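Local coordinates for VP2 (PDB 7L0Y), which self-assembles with its size variants into the 60-subunit T=1 icosahedral capsid of human bocavirus 1, about 26 nm across, at residues A[486-491]-A[498-503]; A[482-487]-A[492-497]; A[22-27]-A[85-90]; A[47-52]-A[201-206]. All coordinates share one frame; numbering follows the deposited sequence.

Contact 1. Residues A[486-491]-A[498-503]; sequences NYTPTY and AYIQPT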
loop_
_atom_site.group_PDB
_atom_site.type_symbol
_atom_site.label_atom_id
_atom_site.label_comp_id
_atom_site.label_asym_id
_atom_site.label_seq_id
_atom_site.Cartn_x
_atom_site.Cartn_y
_atom_site.Cartn_z
ATOM N N ASN A 486 56.563 -55.534 94.252
ATOM C CA ASN A 486 57.322 -54.472 93.592
ATOM C C ASN A 486 57.770 -54.869 92.192
ATOM O O ASN A 486 58.873 -54.543 91.761
ATOM C CB ASN A 486 58.521 -54.049 94.437
ATOM C CG ASN A 486 58.119 -53.270 95.660
ATOM O OD1 ASN A 486 57.799 -52.085 95.577
ATOM N ND2 ASN A 486 58.129 -53.928 96.811
ATOM N N TYR A 487 56.932 -55.627 91.489
ATOM C CA TYR A 487 57.173 -55.888 90.076
ATOM C C TYR A 487 56.326 -55.050 89.124
ATOM O O TYR A 487 56.417 -55.247 87.910
ATOM C CB TYR A 487 57.029 -57.377 89.751
ATOM C CG TYR A 487 55.781 -58.094 90.190
ATOM C CD1 TYR A 487 54.582 -57.922 89.523
ATOM C CD2 TYR A 487 55.837 -59.048 91.192
ATOM C CE1 TYR A 487 53.452 -58.620 89.894
ATOM C CE2 TYR A 487 54.713 -59.757 91.567
ATOM C CZ TYR A 487 53.525 -59.539 90.914
ATOM O OH TYR A 487 52.408 -60.247 91.289
ATOM N N THR A 488 55.507 -54.131 89.617
ATOM C CA THR A 488 54.642 -53.389 88.711
ATOM C C THR A 488 55.193 -51.996 88.446
ATOM O O THR A 488 55.501 -51.267 89.396
ATOM C CB THR A 488 53.232 -53.286 89.287
ATOM O OG1 THR A 488 52.726 -54.600 89.534
ATOM C CG2 THR A 488 52.323 -52.604 88.302
ATOM N N PRO A 489 55.321 -51.591 87.184
ATOM C CA PRO A 489 55.828 -50.250 86.873
ATOM C C PRO A 489 54.827 -49.157 87.218
ATOM O O PRO A 489 53.710 -49.406 87.664
ATOM C CB PRO A 489 56.088 -50.317 85.367
ATOM C CG PRO A 489 55.156 -51.353 84.882
ATOM C CD PRO A 489 55.069 -52.377 85.967
ATOM N N THR A 490 55.245 -47.918 86.950
ATOM C CA THR A 490 54.617 -46.763 87.583
ATOM C C THR A 490 53.144 -46.626 87.233
ATOM O O THR A 490 52.300 -46.583 88.122
ATOM C CB THR A 490 55.357 -45.482 87.223
ATOM O OG1 THR A 490 56.663 -45.508 87.801
ATOM C CG2 THR A 490 54.610 -44.288 87.751
ATOM N N TYR A 491 52.804 -46.510 85.963
ATOM C CA TYR A 491 51.422 -46.226 85.611
ATOM C C TYR A 491 50.620 -47.484 85.318
ATOM O O TYR A 491 49.559 -47.407 84.698
ATOM C CB TYR A 491 51.363 -45.228 84.464
ATOM C CG TYR A 491 51.876 -43.885 84.897
ATOM C CD1 TYR A 491 51.077 -43.028 85.630
ATOM C CD2 TYR A 491 53.154 -43.472 84.579
ATOM C CE1 TYR A 491 51.530 -41.807 86.022
ATOM C CE2 TYR A 491 53.613 -42.250 84.972
ATOM C CZ TYR A 491 52.799 -41.418 85.693
ATOM O OH TYR A 491 53.262 -40.188 86.089
ATOM N N ALA A 498 45.433 -52.187 92.206
ATOM C CA ALA A 498 45.833 -50.866 92.656
ATOM C C ALA A 498 46.656 -50.190 91.576
ATOM O O ALA A 498 47.493 -50.819 90.926
ATOM C CB ALA A 498 46.625 -50.949 93.957
ATOM N N TYR A 499 46.408 -48.908 91.378
ATOM C CA TYR A 499 47.122 -48.169 90.359
ATOM C C TYR A 499 48.370 -47.554 90.958
ATOM O O TYR A 499 48.302 -46.750 91.889
ATOM C CB TYR A 499 46.205 -47.110 89.776
ATOM C CG TYR A 499 46.777 -46.281 88.673
ATOM C CD1 TYR A 499 47.094 -46.850 87.453
ATOM C CD2 TYR A 499 46.886 -44.915 88.803
ATOM C CE1 TYR A 499 47.572 -46.093 86.430
ATOM C CE2 TYR A 499 47.359 -44.152 87.782
ATOM C CZ TYR A 499 47.701 -44.744 86.594
ATOM O OH TYR A 499 48.173 -43.969 85.568
ATOM N N ILE A 500 49.517 -47.966 90.446
ATOM C CA ILE A 500 50.800 -47.549 90.991
ATOM C C ILE A 500 50.955 -46.064 90.699
ATOM O O ILE A 500 50.625 -45.600 89.607
ATOM C CB ILE A 500 51.947 -48.376 90.391
ATOM C CG1 ILE A 500 51.641 -49.869 90.501
ATOM C CG2 ILE A 500 53.263 -48.044 91.050
ATOM C CD1 ILE A 500 51.357 -50.338 91.891
ATOM N N GLN A 501 51.350 -45.302 91.699
ATOM C CA GLN A 501 51.542 -43.884 91.491
ATOM C C GLN A 501 52.995 -43.576 91.159
ATOM O O GLN A 501 53.894 -44.348 91.490
ATOM C CB GLN A 501 51.109 -43.115 92.727
ATOM C CG GLN A 501 49.645 -43.265 93.044
ATOM C CD GLN A 501 48.755 -42.806 91.916
ATOM O OE1 GLN A 501 49.024 -41.804 91.265
ATOM N NE2 GLN A 501 47.684 -43.543 91.677
ATOM N N PRO A 502 53.252 -42.449 90.496
ATOM C CA PRO A 502 54.631 -41.960 90.386
ATOM C C PRO A 502 55.184 -41.621 91.760
ATOM O O PRO A 502 54.511 -40.988 92.572
ATOM C CB PRO A 502 54.498 -40.715 89.503
ATOM C CG PRO A 502 53.084 -40.311 89.632
ATOM C CD PRO A 502 52.313 -41.581 89.770
ATOM N N THR A 503 56.394 -42.098 92.039
ATOM C CA THR A 503 56.998 -41.829 93.337
ATOM C C THR A 503 57.925 -40.623 93.290
ATOM O O THR A 503 58.369 -40.139 94.335
ATOM C CB THR A 503 57.745 -43.061 93.839
ATOM O OG1 THR A 503 58.728 -43.457 92.878
ATOM C CG2 THR A 503 56.785 -44.195 94.064
#
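Two different first torsions bring Tyr491 and Tyr499 together: with CG anti to the backbone N (chi1 -178°) the Tyr499 ring extends toward Tyr491, while Tyr491 turns CG away from its carbonyl carbon (chi1 -67°). The two side chains approach on a slant, not as a stack. The phenolic end of Tyr499 arrives at the edge of the Tyr491 ring, with Tyr499 CZ in its plane and 3.9 Å from Tyr491 CD1. Further round the same ring sits Pro502, lying across it at about a right angle; Pro502 CD is 3.8 Å from Tyr491 CE1, and Pro502 CG is 3.5 Å from Tyr491 OH. Thr490 joins in from its methyl side: CG2 rests over the rim of one face of the Tyr491 ring and also meets Pro502 CA at 3.5 Å. Farther along, the methyl CG2 of Thr488 lies 3.6 Å from Ile500 CG1, an apolar contact between branched side chains. The polar ends look elsewhere. Tyr491 OH bonds to the carbonyl of Gln507, Thr490 OG1 to the amide of Ser480, and Tyr499 OH to Trp468 NE1 of a neighbouring subunit, so each phenol oxygen has a partner outside the two segments. Neither segment is a helix or strand; their directions differ by 76°, no hydrogen bond crosses between them, and packing holds them together. This is how the long tail after the last large strand, 446-462, folds on itself in this parvovirus coat protein: an irregular loop whose contact is buried, at the seam between capsid subunits.

Contact 2. Residues A[482-487]-A[492-497]; sequences GGESNY and HVDPTG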
loop_
_atom_site.group_PDB
_atom_site.type_symbol
_atom_site.label_atom_id
_atom_site.label_comp_id
_atom_site.label_asym_id
_atom_site.label_seq_id
_atom_site.Cartn_x
_atom_site.Cartn_y
_atom_site.Cartn_z
ATOM N N GLY A 482 56.707 -50.853 91.618
ATOM C CA GLY A 482 55.897 -50.679 92.809
ATOM C C GLY A 482 54.847 -51.761 92.913
ATOM O O GLY A 482 54.845 -52.735 92.159
ATOM N N GLY A 483 53.952 -51.579 93.874
ATOM C CA GLY A 483 52.931 -52.566 94.155
ATOM C C GLY A 483 53.438 -53.668 95.057
ATOM O O GLY A 483 54.561 -53.640 95.564
ATOM N N GLU A 484 52.579 -54.663 95.269
ATOM C CA GLU A 484 52.994 -55.825 96.041
ATOM C C GLU A 484 54.022 -56.619 95.251
ATOM O O GLU A 484 53.888 -56.797 94.037
ATOM C CB GLU A 484 51.798 -56.705 96.403
ATOM C CG GLU A 484 51.037 -57.303 95.235
ATOM C CD GLU A 484 49.910 -58.204 95.701
ATOM O OE1 GLU A 484 49.948 -58.642 96.870
ATOM O OE2 GLU A 484 48.985 -58.476 94.911
ATOM N N SER A 485 55.073 -57.060 95.940
ATOM C CA SER A 485 56.253 -57.700 95.371
ATOM C C SER A 485 57.056 -56.748 94.494
ATOM O O SER A 485 58.133 -57.128 94.021
ATOM C CB SER A 485 55.908 -58.967 94.576
ATOM O OG SER A 485 57.061 -59.535 93.982
ATOM N N ASN A 486 56.563 -55.534 94.252
ATOM C CA ASN A 486 57.322 -54.472 93.592
ATOM C C ASN A 486 57.770 -54.869 92.192
ATOM O O ASN A 486 58.873 -54.543 91.761
ATOM C CB ASN A 486 58.521 -54.049 94.437
ATOM C CG ASN A 486 58.119 -53.270 95.660
ATOM O OD1 ASN A 486 57.799 -52.085 95.577
ATOM N ND2 ASN A 486 58.129 -53.928 96.811
ATOM N N TYR A 487 56.932 -55.627 91.489
ATOM C CA TYR A 487 57.173 -55.888 90.076
ATOM C C TYR A 487 56.326 -55.050 89.124
ATOM O O TYR A 487 56.417 -55.247 87.910
ATOM C CB TYR A 487 57.029 -57.377 89.751
ATOM C CG TYR A 487 55.781 -58.094 90.190
ATOM C CD1 TYR A 487 54.582 -57.922 89.523
ATOM C CD2 TYR A 487 55.837 -59.048 91.192
ATOM C CE1 TYR A 487 53.452 -58.620 89.894
ATOM C CE2 TYR A 487 54.713 -59.757 91.567
ATOM C CZ TYR A 487 53.525 -59.539 90.914
ATOM O OH TYR A 487 52.408 -60.247 91.289
ATOM N N HIS A 492 51.152 -48.639 85.659
ATOM C CA HIS A 492 50.477 -49.904 85.474
ATOM C C HIS A 492 49.614 -50.179 86.707
ATOM O O HIS A 492 49.555 -49.383 87.645
ATOM C CB HIS A 492 51.531 -50.979 85.234
ATOM C CG HIS A 492 51.025 -52.188 84.521
ATOM N ND1 HIS A 492 50.616 -52.151 83.208
ATOM C CD2 HIS A 492 50.883 -53.471 84.923
ATOM C CE1 HIS A 492 50.228 -53.354 82.834
ATOM N NE2 HIS A 492 50.382 -54.174 83.855
ATOM N N VAL A 493 48.949 -51.313 86.723
ATOM C CA VAL A 493 48.110 -51.672 87.861
ATOM C C VAL A 493 48.693 -52.859 88.615
ATOM O O VAL A 493 49.313 -53.760 88.048
ATOM C CB VAL A 493 46.655 -51.955 87.436
ATOM C CG1 VAL A 493 45.991 -50.681 86.996
ATOM C CG2 VAL A 493 46.626 -52.966 86.314
ATOM N N ASP A 494 48.451 -52.854 89.915
ATOM C CA ASP A 494 48.862 -53.874 90.865
ATOM C C ASP A 494 48.118 -55.176 90.592
ATOM O O ASP A 494 47.044 -55.183 89.984
ATOM C CB ASP A 494 48.532 -53.370 92.266
ATOM C CG ASP A 494 49.173 -54.160 93.365
ATOM O OD1 ASP A 494 50.112 -54.923 93.115
ATOM O OD2 ASP A 494 48.710 -54.034 94.515
ATOM N N PRO A 495 48.677 -56.312 91.021
ATOM C CA PRO A 495 47.866 -57.535 91.094
ATOM C C PRO A 495 46.557 -57.398 91.852
ATOM O O PRO A 495 45.604 -58.127 91.556
ATOM C CB PRO A 495 48.816 -58.522 91.776
ATOM C CG PRO A 495 50.172 -58.055 91.392
ATOM C CD PRO A 495 50.096 -56.659 90.854
ATOM N N THR A 496 46.476 -56.497 92.823
ATOM C CA THR A 496 45.217 -56.252 93.510
ATOM C C THR A 496 44.345 -55.254 92.772
ATOM O O THR A 496 43.264 -54.913 93.258
ATOM C CB THR A 496 45.467 -55.757 94.932
ATOM O OG1 THR A 496 46.225 -54.542 94.889
ATOM C CG2 THR A 496 46.229 -56.800 95.734
ATOM N N GLY A 497 44.790 -54.778 91.616
ATOM C CA GLY A 497 44.097 -53.740 90.898
ATOM C C GLY A 497 44.451 -52.343 91.328
ATOM O O GLY A 497 43.815 -51.391 90.868
#
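Pro495 fills the close-packed half of this contact, with Tyr487 coming from the opposite direction. Pro495 CG lies 3.6 Å from Tyr487 CE1, obliquely placed on the ring, while the carbonyl O of Glu484 sits over the rim of one ring face. Beside this, Asp494 reaches across: its CG is anti to the backbone N (chi1 -167°), which carries OD1 to the amide of Glu484. The hydrogen bond from Glu484 N to Asp494 OD1 is 3.3 Å long with an angle of 151° at the hydrogen, and it meets the oxygen from above the carboxylate plane. The second oxygen, OD2, accepts from Thr496 OG1, so both oxygens of the buried Asp494 carboxylate are engaged.

The other half is open to solvent. Glu484 and Thr496 are exposed, and the extended Glu484 chain slides past the proline, its CD 3.9 Å from Thr496 CG2. The Glu484 carboxylate also comes near that of Asp494, Glu484 OE2 to Asp494 OD1 4.1 Å, with the two planes 71° apart; in a sample at pH 2.6, protonation of one or both would probably ease the repulsion.

Pro495 also packs on Thr51 of a neighbouring subunit. It takes the second position of a type I beta turn, Asp494 to Gly497, closed by Gly497 N to Asp494 O at 2.8 Å, in the irregular tail of the parvovirus coat protein at a subunit interface.

Contact 3. Residues A[22-27]-A[85-90]; sequences GGSHFS and PQDWQR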
loop_
_atom_site.group_PDB
_atom_site.type_symbol
_atom_site.label_atom_id
_atom_site.label_comp_id
_atom_site.label_asym_id
_atom_site.label_seq_id
_atom_site.Cartn_x
_atom_site.Cartn_y
_atom_site.Cartn_z
ATOM N N GLY A 22 36.280 -41.469 74.772
ATOM C CA GLY A 22 37.575 -41.630 75.389
ATOM C C GLY A 22 38.657 -41.495 74.355
ATOM O O GLY A 22 38.416 -41.614 73.152
ATOM N N GLY A 23 39.858 -41.228 74.841
ATOM C CA GLY A 23 41.029 -41.174 74.000
ATOM C C GLY A 23 41.296 -39.800 73.435
ATOM O O GLY A 23 40.439 -38.920 73.387
ATOM N N SER A 24 42.524 -39.632 72.983
ATOM C CA SER A 24 42.996 -38.360 72.485
ATOM C C SER A 24 43.323 -38.471 71.010
ATOM O O SER A 24 43.622 -39.550 70.501
ATOM C CB SER A 24 44.218 -37.899 73.241
ATOM O OG SER A 24 45.265 -38.817 73.037
ATOM N N HIS A 25 43.251 -37.340 70.329
ATOM C CA HIS A 25 43.722 -37.215 68.965
ATOM C C HIS A 25 44.763 -36.111 68.915
ATOM O O HIS A 25 44.496 -34.985 69.338
ATOM C CB HIS A 25 42.575 -36.912 68.008
ATOM C CG HIS A 25 43.005 -36.827 66.583
ATOM N ND1 HIS A 25 43.520 -37.907 65.900
ATOM C CD2 HIS A 25 43.043 -35.785 65.723
ATOM C CE1 HIS A 25 43.836 -37.538 64.674
ATOM N NE2 HIS A 25 43.557 -36.254 64.540
ATOM N N PHE A 26 45.943 -36.433 68.408
ATOM C CA PHE A 26 47.029 -35.475 68.267
ATOM C C PHE A 26 47.133 -34.993 66.834
ATOM O O PHE A 26 46.953 -35.764 65.891
ATOM C CB PHE A 26 48.359 -36.087 68.694
ATOM C CG PHE A 26 48.492 -36.270 70.159
ATOM C CD1 PHE A 26 49.103 -35.307 70.928
ATOM C CD2 PHE A 26 47.969 -37.381 70.776
ATOM C CE1 PHE A 26 49.224 -35.460 72.272
ATOM C CE2 PHE A 26 48.081 -37.537 72.123
ATOM C CZ PHE A 26 48.708 -36.574 72.875
ATOM N N SER A 27 47.423 -33.710 66.685
ATOM C CA SER A 27 47.654 -33.092 65.394
ATOM C C SER A 27 48.795 -32.101 65.558
ATOM O O SER A 27 49.429 -32.027 66.610
ATOM C CB SER A 27 46.385 -32.417 64.873
ATOM O OG SER A 27 46.632 -31.723 63.671
ATOM N N PRO A 85 48.926 -40.758 81.015
ATOM C CA PRO A 85 50.384 -40.600 81.075
ATOM C C PRO A 85 51.046 -40.689 79.712
ATOM O O PRO A 85 52.026 -39.990 79.454
ATOM C CB PRO A 85 50.804 -41.746 81.996
ATOM C CG PRO A 85 49.619 -42.011 82.801
ATOM C CD PRO A 85 48.443 -41.772 81.959
ATOM N N GLN A 86 50.526 -41.540 78.833
ATOM C CA GLN A 86 51.014 -41.610 77.466
ATOM C C GLN A 86 50.794 -40.296 76.735
ATOM O O GLN A 86 51.709 -39.754 76.112
ATOM C CB GLN A 86 50.305 -42.743 76.738
ATOM C CG GLN A 86 50.724 -42.955 75.312
ATOM C CD GLN A 86 52.155 -43.377 75.198
ATOM O OE1 GLN A 86 53.009 -42.610 74.772
ATOM N NE2 GLN A 86 52.438 -44.596 75.619
ATOM N N ASP A 87 49.574 -39.777 76.795
ATOM C CA ASP A 87 49.250 -38.562 76.070
ATOM C C ASP A 87 49.979 -37.365 76.650
ATOM O O ASP A 87 50.369 -36.454 75.917
ATOM C CB ASP A 87 47.746 -38.350 76.092
ATOM C CG ASP A 87 47.010 -39.384 75.275
ATOM O OD1 ASP A 87 47.651 -40.063 74.446
ATOM O OD2 ASP A 87 45.784 -39.523 75.454
ATOM N N TRP A 88 50.172 -37.351 77.964
ATOM C CA TRP A 88 50.928 -36.275 78.580
ATOM C C TRP A 88 52.385 -36.316 78.153
ATOM O O TRP A 88 52.986 -35.276 77.873
ATOM C CB TRP A 88 50.816 -36.366 80.096
ATOM C CG TRP A 88 51.557 -35.293 80.785
ATOM C CD1 TRP A 88 52.765 -35.390 81.374
ATOM C CD2 TRP A 88 51.130 -33.946 80.960
ATOM N NE1 TRP A 88 53.129 -34.193 81.905
ATOM C CE2 TRP A 88 52.136 -33.285 81.665
ATOM C CE3 TRP A 88 49.987 -33.238 80.593
ATOM C CZ2 TRP A 88 52.042 -31.948 82.011
ATOM C CZ3 TRP A 88 49.896 -31.917 80.937
ATOM C CH2 TRP A 88 50.915 -31.284 81.640
ATOM N N GLN A 89 52.970 -37.510 78.119
ATOM C CA GLN A 89 54.323 -37.672 77.606
ATOM C C GLN A 89 54.437 -37.116 76.202
ATOM O O GLN A 89 55.378 -36.390 75.882
ATOM C CB GLN A 89 54.701 -39.145 77.587
ATOM C CG GLN A 89 56.172 -39.417 77.372
ATOM C CD GLN A 89 56.425 -40.857 77.043
ATOM O OE1 GLN A 89 55.490 -41.604 76.792
ATOM N NE2 GLN A 89 57.675 -41.274 77.086
ATOM N N ARG A 90 53.487 -37.456 75.348
ATOM C CA ARG A 90 53.548 -37.009 73.969
ATOM C C ARG A 90 53.392 -35.503 73.880
ATOM O O ARG A 90 54.020 -34.855 73.040
ATOM C CB ARG A 90 52.471 -37.711 73.160
ATOM C CG ARG A 90 52.611 -37.503 71.699
ATOM C CD ARG A 90 51.625 -38.343 70.990
ATOM N NE ARG A 90 51.933 -38.419 69.580
ATOM C CZ ARG A 90 51.352 -39.266 68.752
ATOM N NH1 ARG A 90 50.424 -40.088 69.208
ATOM N NH2 ARG A 90 51.704 -39.298 67.478
#
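Phe26 offers a face to Arg90 and an edge to Asp87, the main contacts by which a short strand lies along a helix in the parvovirus capsid fold. Strand 23-26, paired with the long strand 30-42, runs nearly parallel to the helix 85-94 beside the jelly-roll core: the short axes are 9.6 Å apart and 19° from parallel. Only every second strand residue looks at the helix, Ser24 and Phe26, while His25 between them points away. Opposite stand Asp87 and Arg90, three residues apart and thus on one side of the helix.

At the ring edge, Asp87 CB lies in the plane, 3.8 Å from Phe26 CZ, and Asp87 OD1 is 3.5 Å from Phe26 CE2, so the electropositive C-H rim faces the carboxylate. The carboxylate plane is turned steeply from the ring. Ser24 OG is modelled as a donor to Asp87 OD2, but it sits too near its neighbour for the exact length to be trusted.

Arg90 is stretched out, CG anti to the backbone N, and this carries the aliphatic part over the ring while the guanidinium, tilted 25° from the ring plane, lies with a face over Phe26 CB and CG. Its NH2 bonds to the carbonyl O of Tyr463 of a neighbouring subunit, whose ring makes a cation-pi contact with the same arginine. On the Phe26 side, Arg90 CD sits 3.6 Å from the ring centroid, a CH-pi contact just 4° off the normal.

Contact 4. Residues A[47-52]-A[201-206]; sequences HLYKTE and LLENSD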
loop_
_atom_site.group_PDB
_atom_site.type_symbol
_atom_site.label_atom_id
_atom_site.label_comp_id
_atom_site.label_asym_id
_atom_site.label_seq_id
_atom_site.Cartn_x
_atom_site.Cartn_y
_atom_site.Cartn_z
ATOM N N HIS A 47 19.668 -32.452 103.060
ATOM C CA HIS A 47 18.950 -31.423 102.312
ATOM C C HIS A 47 18.904 -30.087 103.038
ATOM O O HIS A 47 17.991 -29.294 102.828
ATOM C CB HIS A 47 17.531 -31.874 101.966
ATOM C CG HIS A 47 17.479 -33.024 101.016
ATOM N ND1 HIS A 47 17.800 -32.896 99.684
ATOM C CD2 HIS A 47 17.155 -34.322 101.205
ATOM C CE1 HIS A 47 17.664 -34.066 99.089
ATOM N NE2 HIS A 47 17.273 -34.947 99.990
ATOM N N LEU A 48 19.886 -29.800 103.878
ATOM C CA LEU A 48 19.886 -28.560 104.632
ATOM C C LEU A 48 21.092 -27.709 104.274
ATOM O O LEU A 48 22.139 -28.206 103.865
ATOM C CB LEU A 48 19.867 -28.825 106.140
ATOM C CG LEU A 48 18.568 -29.413 106.677
ATOM C CD1 LEU A 48 18.721 -29.742 108.132
ATOM C CD2 LEU A 48 17.446 -28.425 106.468
ATOM N N TYR A 49 20.919 -26.407 104.420
ATOM C CA TYR A 49 22.021 -25.466 104.529
ATOM C C TYR A 49 22.347 -25.282 105.998
ATOM O O TYR A 49 21.487 -24.878 106.780
ATOM C CB TYR A 49 21.670 -24.126 103.897
ATOM C CG TYR A 49 21.664 -24.110 102.400
ATOM C CD1 TYR A 49 22.765 -23.674 101.701
ATOM C CD2 TYR A 49 20.567 -24.545 101.685
ATOM C CE1 TYR A 49 22.768 -23.640 100.346
ATOM C CE2 TYR A 49 20.566 -24.524 100.322
ATOM C CZ TYR A 49 21.672 -24.069 99.657
ATOM O OH TYR A 49 21.691 -24.035 98.291
ATOM N N LYS A 50 23.577 -25.594 106.368
ATOM C CA LYS A 50 24.043 -25.473 107.735
ATOM C C LYS A 50 25.246 -24.549 107.745
ATOM O O LYS A 50 25.920 -24.377 106.733
ATOM C CB LYS A 50 24.434 -26.834 108.311
ATOM C CG LYS A 50 23.312 -27.833 108.340
ATOM C CD LYS A 50 23.818 -29.202 108.718
ATOM C CE LYS A 50 22.699 -30.214 108.689
ATOM N NZ LYS A 50 23.190 -31.590 108.958
ATOM N N THR A 51 25.517 -23.953 108.896
ATOM C CA THR A 51 26.772 -23.257 109.124
ATOM C C THR A 51 27.512 -23.964 110.245
ATOM O O THR A 51 26.910 -24.722 111.004
ATOM C CB THR A 51 26.558 -21.786 109.465
ATOM O OG1 THR A 51 25.738 -21.682 110.628
ATOM C CG2 THR A 51 25.891 -21.058 108.310
ATOM N N GLU A 52 28.821 -23.783 110.301
ATOM C CA GLU A 52 29.636 -24.378 111.348
ATOM C C GLU A 52 30.717 -23.386 111.715
ATOM O O GLU A 52 31.321 -22.778 110.831
ATOM C CB GLU A 52 30.274 -25.698 110.904
ATOM C CG GLU A 52 29.289 -26.805 110.599
ATOM C CD GLU A 52 28.763 -26.737 109.181
ATOM O OE1 GLU A 52 29.188 -25.840 108.427
ATOM O OE2 GLU A 52 27.912 -27.575 108.826
ATOM N N LEU A 201 22.323 -19.320 98.389
ATOM C CA LEU A 201 21.480 -20.462 98.117
ATOM C C LEU A 201 21.557 -20.707 96.631
ATOM O O LEU A 201 21.359 -19.784 95.843
ATOM C CB LEU A 201 20.044 -20.173 98.512
ATOM C CG LEU A 201 19.859 -19.883 99.984
ATOM C CD1 LEU A 201 18.479 -19.336 100.256
ATOM C CD2 LEU A 201 20.046 -21.183 100.672
ATOM N N LEU A 202 21.844 -21.937 96.234
ATOM C CA LEU A 202 21.891 -22.176 94.805
ATOM C C LEU A 202 20.501 -22.132 94.193
ATOM O O LEU A 202 20.375 -21.896 92.992
ATOM C CB LEU A 202 22.578 -23.505 94.503
ATOM C CG LEU A 202 24.104 -23.574 94.651
ATOM C CD1 LEU A 202 24.734 -22.357 94.034
ATOM C CD2 LEU A 202 24.505 -23.632 96.101
ATOM N N GLU A 203 19.460 -22.321 95.001
ATOM C CA GLU A 203 18.056 -22.285 94.602
ATOM C C GLU A 203 17.614 -20.921 94.130
ATOM O O GLU A 203 16.533 -20.790 93.558
ATOM C CB GLU A 203 17.190 -22.734 95.775
ATOM C CG GLU A 203 17.332 -24.207 96.115
ATOM C CD GLU A 203 18.612 -24.534 96.857
ATOM O OE1 GLU A 203 19.438 -23.631 97.063
ATOM O OE2 GLU A 203 18.800 -25.706 97.230
ATOM N N ASN A 204 18.433 -19.913 94.360
ATOM C CA ASN A 204 18.193 -18.542 93.956
ATOM C C ASN A 204 18.372 -18.336 92.459
ATOM O O ASN A 204 18.229 -17.211 91.984
ATOM C CB ASN A 204 19.141 -17.645 94.751
ATOM C CG ASN A 204 18.675 -16.225 94.827
ATOM O OD1 ASN A 204 17.478 -15.952 94.826
ATOM N ND2 ASN A 204 19.618 -15.304 94.913
ATOM N N SER A 205 18.750 -19.366 91.717
ATOM C CA SER A 205 18.937 -19.276 90.278
ATOM C C SER A 205 18.118 -20.358 89.579
ATOM O O SER A 205 17.392 -21.122 90.209
ATOM C CB SER A 205 20.425 -19.365 89.928
ATOM O OG SER A 205 20.980 -20.607 90.316
ATOM N N ASP A 206 18.232 -20.404 88.256
ATOM C CA ASP A 206 17.542 -21.397 87.447
ATOM C C ASP A 206 18.382 -22.659 87.340
ATOM O O ASP A 206 19.597 -22.588 87.154
ATOM C CB ASP A 206 17.255 -20.866 86.046
ATOM C CG ASP A 206 16.229 -19.764 86.034
ATOM O OD1 ASP A 206 15.557 -19.545 87.052
ATOM O OD2 ASP A 206 16.078 -19.118 84.985
#
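The hydroxyl of Tyr49 donates a hydrogen bond, 2.6 Å from OH to Glu203 OE1, using the syn lone pair of that oxygen. The backbone N of Leu202 lies 2.9 Å from the same OH, so the phenol tip is tucked into the start of the 3-10 turn 202-204. Tyrosine and glutamate come at each other from opposite directions. Glu203 CD is in the plane of the ring beyond its edge, and the carboxylate is turned 68° from that plane. A bend at chi2 (76°) folds the glutamate back to present OE1 here.

Leu201 supplies the apolar side. One of its methyls, CD2, lies over the centre of a ring face, 3.4 Å from the Tyr49 centroid and 10° off the normal, a CH-pi contact. Leu202 adds CD2 at 3.6 Å from Tyr49 OH. The ring thus has a methyl over one face and a hydrogen bond at its hydroxyl. Tyr159 of a neighbouring subunit also meets the Tyr49 ring, and Trp20 of that subunit donates to the carbonyl O of Glu203, so this spot is part of a capsid interface.

All four touching residues are buried. The other carboxylate oxygen, Glu203 OE2, accepts from Trp71 NE1. With a phenol and an indole each donating a hydrogen bond, both Glu203 oxygens act as acceptors, which would favour the ionised form, though at the pH 2.6 of this sample that is not certain.

In the fold
Along the chain the segments of contacts 3 and 4 alternate (22-27, 47-52, 85-90, 201-206), and both contacts reach the same large beta assembly; contacts 2 and 1 follow in the tail after strand 446-462. Contacts 1 and 2 share Asn486 and Tyr487, with centres about 6 Å apart. Contact 3 lies about 20 Å from contact 1, centre to centre, and touches it where Pro85, opening helix 85-94, packs on Tyr491 and Tyr499. Contact 4 stands alone, its centre about 39 to 44 Å from the others. Between subunits the distance closes: Thr51 of one copy bonds to Val493 of another, and Asp206 to Gly22, so sites remote within one chain meet at capsid seams.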